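Local coordinates for protein fructosyl amine:oxygen oxidoreductase (Neosartorya fumigata, PDB 4WCT) that probably uses bound FAD and oxygen to oxidise fructosyl amines (Amadori products) and so deglycate them, at residues 45-50 against 405-410; 252-257 against 320-325. All coordinates share one frame; numbering follows the deposited sequence.

Contact 1: 45-50 against 405-410; sequences ARRGYK and ESKLQK
E405 reaches across to R47 and Y49 and divides its carboxylate between them. The Y49 hydroxyl OH donates to E405 OE2 at 2.6 Å. OE2 is met on its anti side, 17° out of the carboxylate plane. The two side chains approach from opposite directions. Ring and carboxylate planes are nearly coplanar, and E405 OE2 lies at the ring edge, 3.3 Å from Y49 CE1.

The other oxygen, E405 OE1, forms a salt bridge with R47 NH1 at 3.1 Å. This bond is bent and weak, with an N-H...O angle of 122°. The guanidinium and carboxylate planes are turned 48° apart. R47 is extended from CG to NE, which carries the guanidinium to E405. The stronger partner of R47 NH1 is D402 of helix 393-404. Within 405-410, K407 NZ is salt-bridged to E405 OE1 at 3.3 Å, with a weak hydrogen bond.

G48 ends helix 35-46 in a Schellman motif, and S406 does the same for helix 393-404.

The pairing joins these two helix ends near the surface. Two cationic groups close to OE1 and a hydroxyl on OE2 probably stabilise the charged form of E405. Its charge, with that of D402, would probably offset the repulsion between R47 and K407.

Contact 2: 252-257 against 320-325; sequences LRPTAW and SVPFAK
The large mixed beta-sheet of this FAD-dependent oxidoreductase supplies strand 253-263, and this contact packs the start of that strand against the end of strand 318-320 and the loop that follows. The two strands are not direct partners. Both pair antiparallel with strand 295-310, which links them through the sheet.

P254 and S320 carry most of the contact, and both are buried. The S320 hydroxyl OG donates to the backbone oxygen P254 O at 2.8 Å. The C=O...OG angle is 143°, and the donor is tilted 31° from the carbonyl plane. S320 OG lies anti to its own nitrogen (chi1 -176°), a setting that turns the hydroxyl to the strand. The same OG is also hydrogen-bonded to the N307 backbone amide of strand 295-310, so one hydroxyl connects two neighbouring strands.

The pyrrolidine ring of P254 rests against the backbone of S320, with P254 CG 3.3 Å from S320 O.

On strand 253-263 itself, T255 OG1 donates to R253 O at 2.8 Å from above the carbonyl plane. T255 OG1 also accepts from R253 NE at 2.9 Å. This holds the arginine chain beside its own strand, while its NH2 pairs with D362. Further along, W257 belongs to the FAD pocket and touches the cofactor.

From the loop, P322 packs on W359 of strand 352-362, and P322 CG lies 4.0 Å from P254 CB.

From the N terminus, the chain passes through strand 28-31 and helix 35-46 and reaches residues 45-50. Contact 1 then closes a very long loop, since its partner at 405-410 comes 355 residues later, after helix 393-404. Contact 2 falls wholly within that span. It closes a shorter loop of 62 intervening residues, with strands but no helix between its segments. The two loops therefore nest and do not cross. Contact 1 ties the ends of two helices at the periphery. Contact 2 ties parts of the large mixed sheet nearer the chain centre. Their centres are 30 Å apart, and their nearest atoms about 15 Å.

Contact 1: 45-50 against 405-410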
loop_
_atom_site.group_PDB
_atom_site.type_symbol
_atom_site.label_atom_id
_atom_site.label_comp_id
_atom_site.label_asym_id
_atom_site.label_seq_id
_atom_site.Cartn_x
_atom_site.Cartn_y
_atom_site.Cartn_z
ATOM N N ALA A 45 -7.014 -3.496 -20.790
ATOM C CA ALA A 45 -7.725 -4.562 -21.521
ATOM C C ALA A 45 -9.208 -4.278 -21.696
ATOM O O ALA A 45 -9.774 -4.441 -22.801
ATOM C CB ALA A 45 -7.511 -5.906 -20.870
ATOM N N ARG A 46 -9.856 -3.820 -20.642
ATOM C CA ARG A 46 -11.280 -3.498 -20.720
ATOM C C ARG A 46 -11.544 -2.357 -21.692
ATOM O O ARG A 46 -12.621 -2.300 -22.286
ATOM C CB ARG A 46 -11.840 -3.138 -19.345
ATOM C CG ARG A 46 -11.960 -4.348 -18.433
ATOM C CD ARG A 46 -12.436 -3.949 -17.047
ATOM N NE ARG A 46 -12.817 -5.092 -16.244
ATOM C CZ ARG A 46 -13.081 -5.011 -14.947
ATOM N NH1 ARG A 46 -12.975 -3.845 -14.336
ATOM N NH2 ARG A 46 -13.446 -6.091 -14.270
ATOM N N ARG A 47 -10.605 -1.426 -21.803
ATOM C CA ARG A 47 -10.735 -0.288 -22.703
ATOM C C ARG A 47 -10.404 -0.644 -24.152
ATOM O O ARG A 47 -10.481 0.230 -25.024
ATOM C CB ARG A 47 -9.850 0.869 -22.239
ATOM C CG ARG A 47 -10.430 1.567 -21.027
ATOM C CD ARG A 47 -9.560 2.697 -20.522
ATOM N NE ARG A 47 -10.019 3.096 -19.217
ATOM C CZ ARG A 47 -9.909 4.327 -18.719
ATOM N NH1 ARG A 47 -9.282 5.294 -19.389
ATOM N NH2 ARG A 47 -10.313 4.549 -17.477
ATOM N N GLY A 48 -9.972 -1.873 -24.383
ATOM C CA GLY A 48 -9.764 -2.394 -25.741
ATOM C C GLY A 48 -8.341 -2.256 -26.266
ATOM O O GLY A 48 -8.108 -2.293 -27.491
ATOM N N TYR A 49 -7.386 -1.990 -25.370
ATOM C CA TYR A 49 -5.991 -1.983 -25.748
ATOM C C TYR A 49 -5.518 -3.395 -25.960
ATOM O O TYR A 49 -5.531 -4.212 -25.038
ATOM C CB TYR A 49 -5.114 -1.282 -24.698
ATOM C CG TYR A 49 -5.302 0.203 -24.616
ATOM C CD1 TYR A 49 -6.344 0.757 -23.899
ATOM C CD2 TYR A 49 -4.483 1.064 -25.330
ATOM C CE1 TYR A 49 -6.478 2.124 -23.777
ATOM C CE2 TYR A 49 -4.618 2.420 -25.219
ATOM C CZ TYR A 49 -5.646 2.946 -24.498
ATOM O OH TYR A 49 -5.791 4.303 -24.474
ATOM N N LYS A 50 -5.151 -3.708 -27.199
ATOM C CA LYS A 50 -4.928 -5.072 -27.634
ATOM C C LYS A 50 -3.498 -5.537 -27.474
ATOM O O LYS A 50 -3.237 -6.727 -27.527
ATOM C CB LYS A 50 -5.291 -5.207 -29.123
ATOM C CG LYS A 50 -6.764 -5.005 -29.420
ATOM C CD LYS A 50 -7.621 -6.036 -28.713
ATOM C CE LYS A 50 -8.992 -6.150 -29.371
ATOM N NZ LYS A 50 -9.669 -7.421 -28.993
ATOM N N GLU A 405 -4.241 8.611 -21.221
ATOM C CA GLU A 405 -5.087 9.180 -22.266
ATOM C C GLU A 405 -5.289 10.691 -22.127
ATOM O O GLU A 405 -6.124 11.265 -22.827
ATOM C CB GLU A 405 -6.433 8.468 -22.271
ATOM C CG GLU A 405 -6.355 6.998 -22.630
ATOM C CD GLU A 405 -7.669 6.233 -22.466
ATOM O OE1 GLU A 405 -8.673 6.809 -22.020
ATOM O OE2 GLU A 405 -7.739 5.087 -22.915
ATOM N N SER A 406 -4.487 11.328 -21.276
ATOM C CA SER A 406 -4.518 12.780 -21.051
ATOM C C SER A 406 -5.872 13.279 -20.620
ATOM O O SER A 406 -6.302 14.350 -21.026
ATOM C CB SER A 406 -4.065 13.527 -22.320
ATOM O OG SER A 406 -2.710 13.240 -22.582
ATOM N N LYS A 407 -6.571 12.509 -19.795
ATOM C CA LYS A 407 -7.833 12.962 -19.255
ATOM C C LYS A 407 -8.030 12.603 -17.786
ATOM O O LYS A 407 -9.136 12.370 -17.338
ATOM C CB LYS A 407 -8.969 12.374 -20.067
ATOM C CG LYS A 407 -8.956 10.862 -20.148
ATOM C CD LYS A 407 -9.939 10.351 -21.199
ATOM C CE LYS A 407 -10.660 9.119 -20.698
ATOM N NZ LYS A 407 -11.472 8.498 -21.781
ATOM N N LEU A 408 -6.955 12.568 -17.024
ATOM C CA LEU A 408 -7.113 12.391 -15.575
ATOM C C LEU A 408 -7.959 13.515 -15.026
ATOM O O LEU A 408 -7.713 14.699 -15.333
ATOM C CB LEU A 408 -5.717 12.370 -14.928
ATOM C CG LEU A 408 -5.642 12.090 -13.438
ATOM C CD1 LEU A 408 -6.314 10.773 -13.106
ATOM C CD2 LEU A 408 -4.187 12.050 -13.007
ATOM N N GLN A 409 -8.971 13.184 -14.224
ATOM C CA GLN A 409 -9.948 14.184 -13.822
ATOM C C GLN A 409 -9.379 15.301 -12.973
ATOM O O GLN A 409 -8.394 15.136 -12.232
ATOM C CB GLN A 409 -11.169 13.570 -13.151
ATOM C CG GLN A 409 -10.871 12.924 -11.827
ATOM C CD GLN A 409 -12.052 12.156 -11.276
ATOM O OE1 GLN A 409 -12.175 10.964 -11.500
ATOM N NE2 GLN A 409 -12.980 12.869 -10.678
ATOM N N LYS A 410 -10.003 16.462 -13.090
ATOM C CA LYS A 410 -9.451 17.657 -12.488
ATOM C C LYS A 410 -9.350 17.612 -10.979
ATOM O O LYS A 410 -8.502 18.258 -10.415
ATOM C CB LYS A 410 -10.228 18.912 -12.918
ATOM C CG LYS A 410 -11.645 18.986 -12.393
ATOM C CD LYS A 410 -12.433 20.079 -13.120
ATOM C CE LYS A 410 -13.735 20.418 -12.411
ATOM N NZ LYS A 410 -14.768 19.395 -12.717
#

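Contact 2: 252-257 against 320-325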
loop_
_atom_site.group_PDB
_atom_site.type_symbol
_atom_site.label_atom_id
_atom_site.label_comp_id
_atom_site.label_asym_id
_atom_site.label_seq_id
_atom_site.Cartn_x
_atom_site.Cartn_y
_atom_site.Cartn_z
ATOM N N LEU A 252 10.282 10.051 -4.297
ATOM C CA LEU A 252 9.958 8.782 -3.634
ATOM C C LEU A 252 10.908 8.497 -2.500
ATOM O O LEU A 252 12.129 8.513 -2.675
ATOM C CB LEU A 252 9.960 7.626 -4.637
ATOM C CG LEU A 252 8.935 7.666 -5.776
ATOM C CD1 LEU A 252 9.111 6.403 -6.642
ATOM C CD2 LEU A 252 7.483 7.774 -5.292
ATOM N N ARG A 253 10.349 8.029 -1.375
ATOM C CA ARG A 253 11.141 7.454 -0.305
ATOM C C ARG A 253 10.718 6.017 -0.095
ATOM O O ARG A 253 9.691 5.777 0.511
ATOM C CB ARG A 253 10.960 8.227 0.998
ATOM C CG ARG A 253 11.824 7.702 2.100
ATOM C CD ARG A 253 11.570 8.355 3.455
ATOM N NE ARG A 253 10.260 7.995 3.981
ATOM C CZ ARG A 253 9.704 8.567 5.041
ATOM N NH1 ARG A 253 10.387 9.478 5.754
ATOM N NH2 ARG A 253 8.465 8.239 5.371
ATOM N N PRO A 254 11.523 5.054 -0.570
ATOM C CA PRO A 254 11.181 3.678 -0.259
ATOM C C PRO A 254 11.256 3.430 1.246
ATOM O O PRO A 254 12.268 3.720 1.870
ATOM C CB PRO A 254 12.235 2.861 -1.012
ATOM C CG PRO A 254 12.643 3.750 -2.152
ATOM C CD PRO A 254 12.593 5.144 -1.581
ATOM N N THR A 255 10.193 2.872 1.804
ATOM C CA THR A 255 10.023 2.774 3.255
ATOM C C THR A 255 9.284 1.478 3.563
ATOM O O THR A 255 8.414 1.075 2.792
ATOM C CB THR A 255 9.219 3.982 3.812
ATOM O OG1 THR A 255 9.689 5.206 3.254
ATOM C CG2 THR A 255 9.268 4.071 5.330
ATOM N N ALA A 256 9.699 0.807 4.644
ATOM C CA ALA A 256 9.162 -0.505 5.016
ATOM C C ALA A 256 8.384 -0.499 6.310
ATOM O O ALA A 256 8.775 0.137 7.295
ATOM C CB ALA A 256 10.263 -1.527 5.097
ATOM N N TRP A 257 7.299 -1.279 6.309
ATOM C CA TRP A 257 6.601 -1.639 7.506
ATOM C C TRP A 257 6.603 -3.133 7.738
ATOM O O TRP A 257 7.226 -3.880 6.979
ATOM C CB TRP A 257 5.196 -1.075 7.388
ATOM C CG TRP A 257 5.233 0.402 7.576
ATOM C CD1 TRP A 257 5.164 1.075 8.773
ATOM C CD2 TRP A 257 5.484 1.385 6.574
ATOM N NE1 TRP A 257 5.365 2.418 8.571
ATOM C CE2 TRP A 257 5.561 2.646 7.230
ATOM C CE3 TRP A 257 5.555 1.350 5.182
ATOM C CZ2 TRP A 257 5.815 3.839 6.530
ATOM C CZ3 TRP A 257 5.856 2.534 4.494
ATOM C CH2 TRP A 257 5.987 3.761 5.176
ATOM N N SER A 320 17.314 5.312 0.130
ATOM C CA SER A 320 16.791 4.071 0.699
ATOM C C SER A 320 16.535 2.996 -0.374
ATOM O O SER A 320 15.852 3.254 -1.367
ATOM C CB SER A 320 15.479 4.369 1.429
ATOM O OG SER A 320 14.996 3.184 2.077
ATOM N N VAL A 321 17.106 1.816 -0.172
ATOM C CA VAL A 321 17.018 0.717 -1.132
ATOM C C VAL A 321 16.322 -0.467 -0.487
ATOM O O VAL A 321 16.844 -1.072 0.443
ATOM C CB VAL A 321 18.411 0.254 -1.603
ATOM C CG1 VAL A 321 18.242 -0.821 -2.673
ATOM C CG2 VAL A 321 19.160 1.462 -2.148
ATOM N N PRO A 322 15.222 -0.919 -1.081
ATOM C CA PRO A 322 14.562 -2.108 -0.532
ATOM C C PRO A 322 15.376 -3.365 -0.625
ATOM O O PRO A 322 16.185 -3.530 -1.545
ATOM C CB PRO A 322 13.294 -2.250 -1.389
ATOM C CG PRO A 322 13.065 -0.891 -1.970
ATOM C CD PRO A 322 14.437 -0.287 -2.152
ATOM N N PHE A 323 15.066 -4.299 0.266
ATOM C CA PHE A 323 15.455 -5.686 0.164
ATOM C C PHE A 323 14.334 -6.548 0.746
ATOM O O PHE A 323 13.567 -6.086 1.599
ATOM C CB PHE A 323 16.749 -5.948 0.929
ATOM C CG PHE A 323 16.646 -5.704 2.404
ATOM C CD1 PHE A 323 16.853 -4.450 2.943
ATOM C CD2 PHE A 323 16.352 -6.727 3.253
ATOM C CE1 PHE A 323 16.830 -4.258 4.318
ATOM C CE2 PHE A 323 16.284 -6.543 4.618
ATOM C CZ PHE A 323 16.462 -5.282 5.152
ATOM N N ALA A 324 14.268 -7.802 0.328
ATOM C CA ALA A 324 13.175 -8.686 0.797
ATOM C C ALA A 324 13.607 -9.502 1.999
ATOM O O ALA A 324 14.780 -9.919 2.099
ATOM C CB ALA A 324 12.766 -9.607 -0.346
ATOM N N LYS A 325 12.688 -9.711 2.954
ATOM C CA LYS A 325 12.958 -10.594 4.079
ATOM C C LYS A 325 11.663 -11.068 4.716
ATOM O O LYS A 325 10.781 -10.240 5.025
ATOM C CB LYS A 325 13.816 -9.891 5.137
ATOM C CG LYS A 325 14.472 -10.835 6.117
ATOM C CD LYS A 325 15.685 -10.201 6.770
ATOM C CE LYS A 325 16.266 -11.093 7.842
ATOM N NZ LYS A 325 17.230 -12.083 7.321
#